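Local coordinates for protein spherulin-4 (Aspergillus clavatus, PDB 5C5G) that acts as a glycoside hydrolase that binds N-acetyl-D-galactosamine and probably takes part in making the fungal polysaccharide galactosaminogalactan, at residues T59-I62 with P63-A66; E94-A97 with A98-T101. All coordinates share one frame; numbering follows the deposited sequence.

Contact 1: T59-I62 with P63-A66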
loop_
_atom_site.group_PDB
_atom_site.type_symbol
_atom_site.label_atom_id
_atom_site.label_comp_id
_atom_site.label_asym_id
_atom_site.label_seq_id
_atom_site.Cartn_x
_atom_site.Cartn_y
_atom_site.Cartn_z
ATOM N N THR A 59 9.512 6.063 -15.941
ATOM C CA THR A 59 9.539 5.006 -16.948
ATOM C C THR A 59 10.825 4.194 -16.870
ATOM O O THR A 59 10.846 3.033 -17.279
ATOM C CB THR A 59 9.310 5.523 -18.369
ATOM O OG1 THR A 59 10.333 6.446 -18.700
ATOM C CG2 THR A 59 7.963 6.203 -18.479
ATOM N N ARG A 60 11.894 4.790 -16.341
ATOM C CA ARG A 60 13.133 4.049 -16.098
ATOM C C ARG A 60 13.027 3.159 -14.850
ATOM O O ARG A 60 13.427 1.991 -14.869
ATOM C CB ARG A 60 14.315 5.009 -15.927
ATOM C CG ARG A 60 15.671 4.310 -15.734
ATOM C CD ARG A 60 16.789 5.307 -15.424
ATOM N NE ARG A 60 16.550 5.964 -14.142
ATOM C CZ ARG A 60 16.161 7.225 -13.976
ATOM N NH1 ARG A 60 15.988 8.036 -15.014
ATOM N NH2 ARG A 60 15.937 7.681 -12.749
ATOM N N GLU A 61 12.508 3.716 -13.763
ATOM C CA GLU A 61 12.601 3.048 -12.461
ATOM C C GLU A 61 11.503 2.017 -12.200
ATOM O O GLU A 61 11.736 1.015 -11.534
ATOM C CB GLU A 61 12.624 4.089 -11.334
ATOM C CG GLU A 61 13.801 5.063 -11.411
ATOM C CD GLU A 61 15.156 4.421 -11.169
ATOM O OE1 GLU A 61 15.217 3.296 -10.627
ATOM O OE2 GLU A 61 16.167 5.060 -11.524
ATOM N N ILE A 62 10.301 2.253 -12.703
ATOM C CA ILE A 62 9.219 1.312 -12.469
ATOM C C ILE A 62 9.539 -0.096 -12.976
ATOM O O ILE A 62 9.346 -1.057 -12.242
ATOM C CB ILE A 62 7.887 1.833 -13.034
ATOM C CG1 ILE A 62 7.369 2.948 -12.127
ATOM C CG2 ILE A 62 6.851 0.711 -13.165
ATOM C CD1 ILE A 62 6.278 3.783 -12.757
ATOM N N PRO A 63 10.030 -0.243 -14.215
ATOM C CA PRO A 63 10.337 -1.599 -14.691
ATOM C C PRO A 63 11.379 -2.332 -13.854
ATOM O O PRO A 63 11.345 -3.564 -13.780
ATOM C CB PRO A 63 10.847 -1.353 -16.120
ATOM C CG PRO A 63 10.175 -0.112 -16.528
ATOM C CD PRO A 63 10.169 0.746 -15.299
ATOM N N LYS A 64 12.297 -1.599 -13.238
ATOM C CA LYS A 64 13.289 -2.228 -12.371
ATOM C C LYS A 64 12.627 -2.901 -11.174
ATOM O O LYS A 64 12.997 -4.009 -10.794
ATOM C CB LYS A 64 14.330 -1.214 -11.903
ATOM C CG LYS A 64 15.197 -0.698 -13.037
ATOM C CD LYS A 64 15.940 0.583 -12.677
ATOM C CE LYS A 64 16.813 0.418 -11.453
ATOM N NZ LYS A 64 17.464 1.706 -11.082
ATOM N N LEU A 65 11.647 -2.233 -10.579
ATOM C CA LEU A 65 10.935 -2.836 -9.453
ATOM C C LEU A 65 10.027 -3.950 -9.922
ATOM O O LEU A 65 9.918 -4.987 -9.263
ATOM C CB LEU A 65 10.102 -1.805 -8.682
ATOM C CG LEU A 65 10.840 -0.670 -7.982
ATOM C CD1 LEU A 65 9.855 0.155 -7.188
ATOM C CD2 LEU A 65 11.955 -1.172 -7.078
ATOM N N ALA A 66 9.361 -3.735 -11.051
ATOM C CA ALA A 66 8.422 -4.714 -11.586
ATOM C C ALA A 66 9.114 -6.030 -11.932
ATOM O O ALA A 66 8.477 -7.073 -11.966
ATOM C CB ALA A 66 7.723 -4.158 -12.810
#
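Lys64 reaches back one helical turn to the carboxylate of Glu61, the two side chains running alongside each other in the same direction. Lys64 CB rests 3.4 Å from Glu61 O. CG and CD then pass by the carbonyl oxygen of Arg60, with Lys64 CD at 3.6 Å from that oxygen. A bend at chi3 (57°) turns the chain so that CE and NZ both come up to Glu61 OE1. The ammonium closes a salt bridge of 2.8 Å from Lys64 NZ to Glu61 OE1, on the syn side and somewhat out of the carboxylate plane. The other oxygen is taken by Arg60, which grips side-on: NE and NH2 both donate to Glu61 OE2, the NE bond being 2.8 Å. With a cation on each oxygen, the carboxylate is restrained in its rotation and probably stays ionised. Asn57, one turn earlier, accepts from Arg60 NH1.

Next to this network along the helix, Pro63 interrupts the backbone bonding. Having no N-H, it sets its CD 3.1 Å from the carbonyl oxygen of Thr59, and the helix is kinked there. Regular bonding is regained at Ala66 N, 2.9 Å from Ile62 O. An i to i+3 salt bridge beside a proline kink thus marks helix 56-66, the crossover helix between strands 38-42 and 71-78 of the (beta/alpha) barrel.

Contact 2: E94-A97 with A98-T101; sequences ETYA and AWPT
Tyr96 lays the edge of its ring against one face of the Trp99 indole, a T-shaped pair on helix 86-103, which links strands 71-78 and 112-116 of the (beta/alpha) barrel. The phenol ring and the six-membered ring of Trp99 have centroids 4.8 Å apart, with their planes at 68°. Tyr96 CD1 stands over the indole near its rim, and Tyr96 CE1 comes within 3.5 Å of Trp99 CH2. The backbone adds a CH-pi contact: Tyr96 CA sits almost on the normal of the five-membered ring, 4.0 Å from its centroid. Tyr96 CG lies anti to its carbonyl carbon (chi1 -75°), and the side chain runs beside that of Trp99 in the same direction. The Tyr96 hydroxyl is hydrogen-bonded to the backbone oxygen of Tyr76, a residue that binds N-acetyl-D-galactosamine, which is consistent with a second-shell place for Tyr96 beside the sugar site.

Trp99 N also donates to Tyr96 O, tying the same two residues through the main chain. Pro100, lacking an N-H, helps to kink the next turn. There a water donates to Ala97 O at 2.8 Å and to Thr101 OG1, whose hydroxyl in turn donates to Ala98 O.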
loop_
_atom_site.group_PDB
_atom_site.type_symbol
_atom_site.label_atom_id
_atom_site.label_comp_id
_atom_site.label_asym_id
_atom_site.label_seq_id
_atom_site.Cartn_x
_atom_site.Cartn_y
_atom_site.Cartn_z
ATOM N N GLU A 94 -7.601 3.171 -16.058
ATOM C CA GLU A 94 -7.316 2.773 -17.433
ATOM C C GLU A 94 -5.973 3.299 -17.917
ATOM O O GLU A 94 -5.323 2.683 -18.752
ATOM C CB GLU A 94 -8.450 3.215 -18.353
ATOM C CG GLU A 94 -9.705 2.390 -18.080
ATOM C CD GLU A 94 -10.878 2.754 -18.944
ATOM O OE1 GLU A 94 -10.817 3.798 -19.626
ATOM O OE2 GLU A 94 -11.863 1.978 -18.937
ATOM N N THR A 95 -5.560 4.444 -17.411
ATOM C CA THR A 95 -4.265 5.015 -17.775
ATOM C C THR A 95 -3.158 4.091 -17.283
ATOM O O THR A 95 -2.283 3.693 -18.048
ATOM C CB THR A 95 -4.117 6.443 -17.203
ATOM O OG1 THR A 95 -5.137 7.291 -17.761
ATOM C CG2 THR A 95 -2.773 7.031 -17.552
ATOM N N TYR A 96 -3.186 3.720 -16.007
ATOM C CA TYR A 96 -2.204 2.752 -15.512
ATOM C C TYR A 96 -2.262 1.454 -16.304
ATOM O O TYR A 96 -1.221 0.874 -16.652
ATOM C CB TYR A 96 -2.453 2.413 -14.048
ATOM C CG TYR A 96 -2.063 3.455 -13.018
ATOM C CD1 TYR A 96 -0.742 3.830 -12.813
ATOM C CD2 TYR A 96 -3.037 4.054 -12.234
ATOM C CE1 TYR A 96 -0.401 4.758 -11.859
ATOM C CE2 TYR A 96 -2.717 4.979 -11.281
ATOM C CZ TYR A 96 -1.388 5.333 -11.083
ATOM O OH TYR A 96 -1.007 6.256 -10.147
ATOM N N ALA A 97 -3.467 0.963 -16.568
ATOM C CA ALA A 97 -3.601 -0.313 -17.239
ATOM C C ALA A 97 -2.972 -0.305 -18.625
ATOM O O ALA A 97 -2.468 -1.323 -19.072
ATOM C CB ALA A 97 -5.055 -0.696 -17.352
ATOM N N ALA A 98 -3.029 0.843 -19.302
ATOM C CA ALA A 98 -2.523 0.950 -20.662
ATOM C C ALA A 98 -1.034 1.208 -20.711
ATOM O O ALA A 98 -0.462 1.187 -21.793
ATOM C CB ALA A 98 -3.274 2.028 -21.434
ATOM N N TRP A 99 -0.392 1.435 -19.566
ATOM C CA TRP A 99 1.043 1.700 -19.549
ATOM C C TRP A 99 1.901 0.727 -20.383
ATOM O O TRP A 99 2.738 1.175 -21.159
ATOM C CB TRP A 99 1.565 1.759 -18.109
ATOM C CG TRP A 99 1.406 3.082 -17.420
ATOM C CD1 TRP A 99 0.844 4.216 -17.911
ATOM C CD2 TRP A 99 1.861 3.399 -16.100
ATOM N NE1 TRP A 99 0.923 5.234 -16.981
ATOM C CE2 TRP A 99 1.546 4.751 -15.859
ATOM C CE3 TRP A 99 2.511 2.667 -15.099
ATOM C CZ2 TRP A 99 1.875 5.394 -14.659
ATOM C CZ3 TRP A 99 2.835 3.302 -13.916
ATOM C CH2 TRP A 99 2.522 4.654 -13.711
ATOM N N PRO A 100 1.728 -0.596 -20.219
ATOM C CA PRO A 100 2.637 -1.498 -20.942
ATOM C C PRO A 100 2.412 -1.463 -22.444
ATOM O O PRO A 100 3.378 -1.585 -23.202
ATOM C CB PRO A 100 2.312 -2.880 -20.359
ATOM C CG PRO A 100 1.005 -2.718 -19.676
ATOM C CD PRO A 100 0.937 -1.307 -19.206
ATOM N N THR A 101 1.177 -1.248 -22.885
ATOM C CA THR A 101 0.910 -1.180 -24.319
ATOM C C THR A 101 1.311 0.185 -24.887
ATOM O O THR A 101 1.878 0.268 -25.969
ATOM C CB THR A 101 -0.553 -1.494 -24.644
ATOM O OG1 THR A 101 -1.417 -0.677 -23.863
ATOM C CG2 THR A 101 -0.850 -2.935 -24.343
HETATM O O HOH W 1 -2.135 -2.569 -21.509
#

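How the contacts relate
Contacts 1 and 2 sit on successive crossover helices of the barrel, with strand 71-78 between them in the chain. Both are partly buried, and each helix bends near a proline, but their chemistry differs. Contact 1 combines a charged network with apolar residues: Leu65 packs on helix 24-32, and Ile62 and Ala66 on Leu73. In contact 2 the buried side is aromatic, both of its rings touching Ile42 of strand 38-42, while Thr101 lies exposed. The two contacts meet directly where Ile62 CD1 packs 3.7 Å from Trp99 CZ3. Contact 2 stands nearer the sugar site, the side chain of Tyr96 being about 4 Å from that of Tyr76, against about 10 Å for the side chain of Ile62.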